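Local coordinates for exported protein (Bacteroides fragilis, PDB 3MSW) that is of unknown function but is probably exported from the cell and folds as a single-layer antiparallel beta-sheet built from beta-hairpin repeats, at residues Gly5-His10 and Tyr25-Ala30; Cys21-Ala26 and Leu35-Met40. All blocks are in the same frame, centred on the assembly; numbering follows the deposited sequence. Where two conformers were deposited one is given.

Interaction 1 (Gly5-His10 and Tyr25-Ala30)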
loop_
_atom_site.group_PDB
_atom_site.type_symbol
_atom_site.label_atom_id
_atom_site.label_comp_id
_atom_site.label_asym_id
_atom_site.label_seq_id
_atom_site.Cartn_x
_atom_site.Cartn_y
_atom_site.Cartn_z
ATOM N N GLY A 5 -16.672 -5.816 13.021
ATOM C CA GLY A 5 -17.022 -7.221 13.200
ATOM C C GLY A 5 -16.686 -8.102 12.005
ATOM O O GLY A 5 -17.250 -9.195 11.873
ATOM N N LYS A 6 -15.765 -7.638 11.124
ATOM C CA LYS A 6 -15.364 -8.399 9.928
ATOM C C LYS A 6 -14.002 -9.026 10.125
ATOM O O LYS A 6 -13.021 -8.313 10.360
ATOM C CB LYS A 6 -15.359 -7.522 8.666
ATOM C CG LYS A 6 -16.737 -7.055 8.193
ATOM C CD LYS A 6 -16.582 -6.058 7.059
ATOM C CE LYS A 6 -17.902 -5.633 6.477
ATOM N NZ LYS A 6 -17.716 -4.666 5.363
ATOM N N GLN A 7 -13.930 -10.359 10.032
ATOM C CA GLN A 7 -12.672 -11.091 10.181
ATOM C C GLN A 7 -12.118 -11.478 8.803
ATOM O O GLN A 7 -12.864 -11.926 7.926
ATOM C CB GLN A 7 -12.869 -12.346 11.052
ATOM C CG GLN A 7 -11.556 -13.120 11.418
ATOM C CD GLN A 7 -11.810 -14.532 11.920
ATOM O OE1 GLN A 7 -12.944 -14.965 12.123
ATOM N NE2 GLN A 7 -10.755 -15.283 12.140
ATOM N N PHE A 8 -10.795 -11.331 8.652
ATOM C CA PHE A 8 -10.050 -11.686 7.462
ATOM C C PHE A 8 -8.843 -12.518 7.886
ATOM O O PHE A 8 -8.387 -12.419 9.032
ATOM C CB PHE A 8 -9.584 -10.424 6.698
ATOM C CG PHE A 8 -10.713 -9.539 6.216
ATOM C CD1 PHE A 8 -11.437 -9.865 5.070
ATOM C CD2 PHE A 8 -11.062 -8.386 6.912
ATOM C CE1 PHE A 8 -12.497 -9.059 4.637
ATOM C CE2 PHE A 8 -12.097 -7.560 6.456
ATOM C CZ PHE A 8 -12.811 -7.904 5.324
ATOM N N ILE A 9 -8.369 -13.375 6.990
ATOM C CA ILE A 9 -7.150 -14.186 7.189
ATOM C C ILE A 9 -6.352 -14.039 5.900
ATOM O O ILE A 9 -6.948 -13.853 4.836
ATOM C CB ILE A 9 -7.481 -15.674 7.520
ATOM C CG1 ILE A 9 -8.136 -15.816 8.900
ATOM C CG2 ILE A 9 -6.251 -16.579 7.438
ATOM C CD1 ILE A 9 -8.648 -17.240 9.172
ATOM N N HIS A 10 -5.015 -14.149 5.975
ATOM C CA HIS A 10 -4.214 -14.080 4.777
ATOM C C HIS A 10 -3.349 -15.308 4.517
ATOM O O HIS A 10 -3.133 -16.157 5.395
ATOM C CB HIS A 10 -3.418 -12.760 4.688
ATOM C CG HIS A 10 -2.266 -12.644 5.642
ATOM N ND1 HIS A 10 -2.269 -11.699 6.649
ATOM C CD2 HIS A 10 -1.109 -13.345 5.702
ATOM C CE1 HIS A 10 -1.111 -11.836 7.289
ATOM N NE2 HIS A 10 -0.385 -12.828 6.771
ATOM N N TYR A 25 -8.529 -13.318 2.594
ATOM C CA TYR A 25 -9.801 -14.068 2.541
ATOM C C TYR A 25 -10.710 -13.715 3.666
ATOM O O TYR A 25 -10.250 -13.328 4.730
ATOM C CB TYR A 25 -9.559 -15.582 2.681
ATOM C CG TYR A 25 -8.634 -16.182 1.644
ATOM C CD1 TYR A 25 -7.255 -16.198 1.839
ATOM C CD2 TYR A 25 -9.138 -16.776 0.492
ATOM C CE1 TYR A 25 -6.398 -16.754 0.890
ATOM C CE2 TYR A 25 -8.294 -17.360 -0.451
ATOM C CZ TYR A 25 -6.924 -17.351 -0.244
ATOM O OH TYR A 25 -6.088 -17.892 -1.182
ATOM N N ALA A 26 -12.018 -13.986 3.468
ATOM C CA ALA A 26 -13.026 -13.892 4.508
ATOM C C ALA A 26 -13.867 -15.145 4.377
ATOM O O ALA A 26 -14.008 -15.678 3.262
ATOM C CB ALA A 26 -13.888 -12.649 4.293
HETATM N N MSE A 27 -14.429 -15.641 5.503
HETATM C CA MSE A 27 -15.331 -16.788 5.491
HETATM C C MSE A 27 -16.752 -16.238 5.295
HETATM O O MSE A 27 -17.222 -15.488 6.157
HETATM C CB MSE A 27 -15.206 -17.595 6.799
HETATM C CG MSE A 27 -14.852 -16.750 8.026
HETATM SE SE MSE A 27 -14.105 -17.853 9.413
HETATM C CE MSE A 27 -12.259 -17.320 9.253
ATOM N N ASN A 28 -17.397 -16.528 4.150
ATOM C CA ASN A 28 -18.753 -16.011 3.914
ATOM C C ASN A 28 -19.866 -17.057 3.959
ATOM O O ASN A 28 -21.038 -16.697 3.844
ATOM C CB ASN A 28 -18.834 -15.033 2.719
ATOM C CG ASN A 28 -17.880 -13.851 2.816
ATOM O OD1 ASN A 28 -17.769 -13.175 3.852
ATOM N ND2 ASN A 28 -17.175 -13.562 1.727
ATOM N N ASP A 29 -19.502 -18.343 4.179
ATOM C CA ASP A 29 -20.473 -19.436 4.323
ATOM C C ASP A 29 -20.022 -20.585 5.221
ATOM O O ASP A 29 -18.846 -20.966 5.209
ATOM C CB ASP A 29 -21.033 -19.951 2.986
ATOM C CG ASP A 29 -22.503 -20.329 3.094
ATOM O OD1 ASP A 29 -23.281 -19.543 3.699
ATOM O OD2 ASP A 29 -22.882 -21.400 2.567
ATOM N N ALA A 30 -20.973 -21.120 6.009
ATOM C CA ALA A 30 -20.732 -22.219 6.933
ATOM C C ALA A 30 -21.232 -23.554 6.383
ATOM O O ALA A 30 -20.856 -24.608 6.892
ATOM C CB ALA A 30 -21.382 -21.921 8.257
#
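Ile9 and Tyr25 face each other as an antiparallel hydrogen-bonded pair near the open end of a beta hairpin. The hairpin is made by strands 9-15 and 18-27, the first two of a single antiparallel sheet. Two backbone bonds close the ring between them. Tyr25 N gives its hydrogen to Ile9 O at 2.8 Å, and the bond runs nearly straight on from the carbonyl. Ile9 N returns one to Tyr25 O at 2.9 Å, with an N-H...O angle of 162°. Tyr25 O also receives a CA-H...O contact, since Phe8 CA lies 3.2 Å from it. Beyond this pair, segments 5-10 and 25-30 share no further backbone hydrogen bond.

The side chains divide between the two faces of the sheet. On one, Phe8 packs beside Ala26. Phe8 CG lies anti to its carbonyl carbon (chi1 -61°), which sets ring atom CD1 3.8 Å from the methyl CB of Ala26. The methyl approaches the ring obliquely. Ala26 is buried, and Val38 of the next strand touches its methyl as well. On the other face lie Ile9, Tyr25, Gln7 and Met27, which is a selenomethionine. Met27 was modelled in two conformers, so its touch on Ile9 and Gln7 is tentative. In one of them the terminal methyl CE of Met27 is 3.6 Å from Ile9 CD1, and the extended side chain of Gln7 brings its amide near the same methyl. Most of these residues are exposed, and strand 9-15 is outermost within the chain. Tyr25 turns a ring edge to the backbone of its partner, with Tyr25 CD1 3.8 Å from Ile9 O in the ring plane.

Interaction 2 (Cys21-Ala26 and Leu35-Met40); sequences CREIYA and LNPVKM
Ile24 O meets two consecutive backbone N-H groups, those of Val38 and Lys39. The bond from Val38 N is 2.8 Å long; the one from Lys39 N is weak, at 3.3 Å. Ile24 N completes the exchange with a nearly linear bond to Lys39 O at 2.7 Å. Two residues along, Ala26 and Asn36 form a second hydrogen-bonded pair, joined in both directions. Between and beyond them lie the non-hydrogen-bonded pairs Tyr25 with Pro37 and Glu23 with Met40. CA-H...O contacts supplement the ladder, among them Tyr25 CA to Asn36 O and Met40 CA to Arg22 O. The N-to-C directions of the two short segments lie 130° apart.

Apolar packing follows the two faces. Tyr25 and Leu35 cross at about a right angle, their CB atoms 3.7 Å apart. Further along that face, Cys21 SG touches CG of the selenomethionine Met40 at 3.6 Å. With Met40 CG anti to the backbone N (chi1 -176°) and the chain extended at chi2, the selenium also lies near the sulfur. On the other face Ile24 CG1 rests 3.8 Å from Lys39 CB, and Val38 CG2 reaches the methyl of Ala26.

Among the polar side chains, Glu23 runs extended beside Pro37, pointing the same way, and brings OE2 to 3.4 Å from Pro37 CB. Trp66 of strand 65-77 touches Glu23, Pro37 and Met40. Lys39 bends away to a salt bridge with Glu69, while Arg22 pairs with Asp12 on strand 9-15.

The register slips by one residue between Ile24 and Tyr25. With Val38 and Lys39 both opposite Ile24, this is a classic beta bulge in an antiparallel hairpin.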
loop_
_atom_site.group_PDB
_atom_site.type_symbol
_atom_site.label_atom_id
_atom_site.label_comp_id
_atom_site.label_asym_id
_atom_site.label_seq_id
_atom_site.Cartn_x
_atom_site.Cartn_y
_atom_site.Cartn_z
ATOM N N CYS A 21 3.599 -12.363 -2.700
ATOM C CA CYS A 21 2.141 -12.295 -2.838
ATOM C C CYS A 21 1.484 -12.473 -1.513
ATOM O O CYS A 21 1.901 -13.320 -0.726
ATOM C CB CYS A 21 1.639 -13.336 -3.847
ATOM S SG CYS A 21 -0.153 -13.301 -4.095
ATOM N N ARG A 22 0.446 -11.688 -1.247
ATOM C CA ARG A 22 -0.342 -11.874 -0.041
ATOM C C ARG A 22 -1.795 -11.883 -0.485
ATOM O O ARG A 22 -2.256 -10.907 -1.095
ATOM C CB ARG A 22 -0.112 -10.770 1.021
ATOM C CG ARG A 22 -1.198 -10.856 2.145
ATOM C CD ARG A 22 -0.814 -9.998 3.337
ATOM N NE ARG A 22 0.434 -10.500 3.905
ATOM C CZ ARG A 22 1.116 -9.902 4.870
ATOM N NH1 ARG A 22 0.673 -8.773 5.399
ATOM N NH2 ARG A 22 2.254 -10.424 5.304
ATOM N N GLU A 23 -2.512 -12.973 -0.182
ATOM C CA GLU A 23 -3.932 -13.069 -0.540
ATOM C C GLU A 23 -4.793 -12.982 0.711
ATOM O O GLU A 23 -4.516 -13.666 1.686
ATOM C CB GLU A 23 -4.215 -14.339 -1.349
ATOM C CG GLU A 23 -5.607 -14.284 -1.970
ATOM C CD GLU A 23 -5.936 -15.406 -2.940
ATOM O OE1 GLU A 23 -4.988 -16.019 -3.479
ATOM O OE2 GLU A 23 -7.138 -15.682 -3.151
ATOM N N ILE A 24 -5.832 -12.137 0.677
ATOM C CA ILE A 24 -6.737 -11.902 1.803
ATOM C C ILE A 24 -8.035 -12.606 1.565
ATOM O O ILE A 24 -8.629 -12.436 0.503
ATOM C CB ILE A 24 -6.967 -10.379 2.054
ATOM C CG1 ILE A 24 -5.649 -9.529 2.040
ATOM C CG2 ILE A 24 -7.883 -10.108 3.283
ATOM C CD1 ILE A 24 -4.683 -9.782 3.087
ATOM N N TYR A 25 -8.529 -13.318 2.594
ATOM C CA TYR A 25 -9.801 -14.068 2.541
ATOM C C TYR A 25 -10.710 -13.715 3.666
ATOM O O TYR A 25 -10.250 -13.328 4.730
ATOM C CB TYR A 25 -9.559 -15.582 2.681
ATOM C CG TYR A 25 -8.634 -16.182 1.644
ATOM C CD1 TYR A 25 -7.255 -16.198 1.839
ATOM C CD2 TYR A 25 -9.138 -16.776 0.492
ATOM C CE1 TYR A 25 -6.398 -16.754 0.890
ATOM C CE2 TYR A 25 -8.294 -17.360 -0.451
ATOM C CZ TYR A 25 -6.924 -17.351 -0.244
ATOM O OH TYR A 25 -6.088 -17.892 -1.182
ATOM N N ALA A 26 -12.018 -13.986 3.468
ATOM C CA ALA A 26 -13.026 -13.892 4.508
ATOM C C ALA A 26 -13.867 -15.145 4.377
ATOM O O ALA A 26 -14.008 -15.678 3.262
ATOM C CB ALA A 26 -13.888 -12.649 4.293
ATOM N N LEU A 35 -13.077 -20.248 2.303
ATOM C CA LEU A 35 -12.604 -18.890 2.506
ATOM C C LEU A 35 -12.677 -18.199 1.153
ATOM O O LEU A 35 -12.074 -18.665 0.186
ATOM C CB LEU A 35 -11.163 -18.892 3.067
ATOM C CG LEU A 35 -10.993 -19.462 4.473
ATOM C CD1 LEU A 35 -9.519 -19.699 4.782
ATOM C CD2 LEU A 35 -11.621 -18.550 5.515
ATOM N N ASN A 36 -13.445 -17.126 1.076
ATOM C CA ASN A 36 -13.616 -16.391 -0.169
ATOM C C ASN A 36 -12.515 -15.342 -0.364
ATOM O O ASN A 36 -12.271 -14.546 0.546
ATOM C CB ASN A 36 -15.000 -15.725 -0.232
ATOM C CG ASN A 36 -16.126 -16.692 -0.020
ATOM O OD1 ASN A 36 -16.843 -16.618 0.977
ATOM N ND2 ASN A 36 -16.248 -17.674 -0.909
ATOM N N PRO A 37 -11.927 -15.270 -1.580
ATOM C CA PRO A 37 -10.912 -14.230 -1.840
ATOM C C PRO A 37 -11.524 -12.846 -1.823
ATOM O O PRO A 37 -12.673 -12.660 -2.234
ATOM C CB PRO A 37 -10.340 -14.587 -3.216
ATOM C CG PRO A 37 -11.328 -15.489 -3.842
ATOM C CD PRO A 37 -12.166 -16.119 -2.767
ATOM N N VAL A 38 -10.788 -11.892 -1.272
ATOM C CA VAL A 38 -11.246 -10.513 -1.149
ATOM C C VAL A 38 -10.230 -9.576 -1.788
ATOM O O VAL A 38 -10.598 -8.655 -2.528
ATOM C CB VAL A 38 -11.510 -10.154 0.363
ATOM C CG1 VAL A 38 -11.731 -8.658 0.556
ATOM C CG2 VAL A 38 -12.714 -10.925 0.912
ATOM N N LYS A 39 -8.939 -9.791 -1.472
ATOM C CA LYS A 39 -7.894 -8.891 -1.909
ATOM C C LYS A 39 -6.635 -9.670 -2.172
ATOM O O LYS A 39 -6.433 -10.747 -1.599
ATOM C CB LYS A 39 -7.637 -7.848 -0.775
ATOM C CG LYS A 39 -7.465 -6.394 -1.229
ATOM C CD LYS A 39 -8.791 -5.791 -1.718
ATOM C CE LYS A 39 -9.308 -4.664 -0.861
ATOM N NZ LYS A 39 -10.537 -4.116 -1.459
HETATM N N MSE A 40 -5.804 -9.153 -3.073
HETATM C CA MSE A 40 -4.493 -9.737 -3.344
HETATM C C MSE A 40 -3.435 -8.667 -3.566
HETATM O O MSE A 40 -3.641 -7.730 -4.342
HETATM C CB MSE A 40 -4.523 -10.720 -4.494
HETATM C CG MSE A 40 -3.149 -11.409 -4.696
HETATM SE SE MSE A 40 -3.404 -12.727 -5.945
HETATM C CE MSE A 40 -3.733 -11.596 -7.537
#

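The centres of interactions 1 and 2 lie about 9 Å apart on the same side of the chain's centre. Strand 18-27 is common to both and stands between strands 9-15 and 35-46. Tyr25 and Ala26 belong to both contacts, bonding to one neighbour with Tyr25 and to the other with Ala26. His10 also joins them, as its CB packs 3.6 Å from Ile24 CD1. Along the chain, segment 5-10 comes first, then the overlapping segments 21-26 and 25-30, then 35-40. Consecutive hairpins thus place the strands side by side in sequence order. The same pattern continues through the nine strands, consistent with a single-layer sheet built from beta-hairpin repeats.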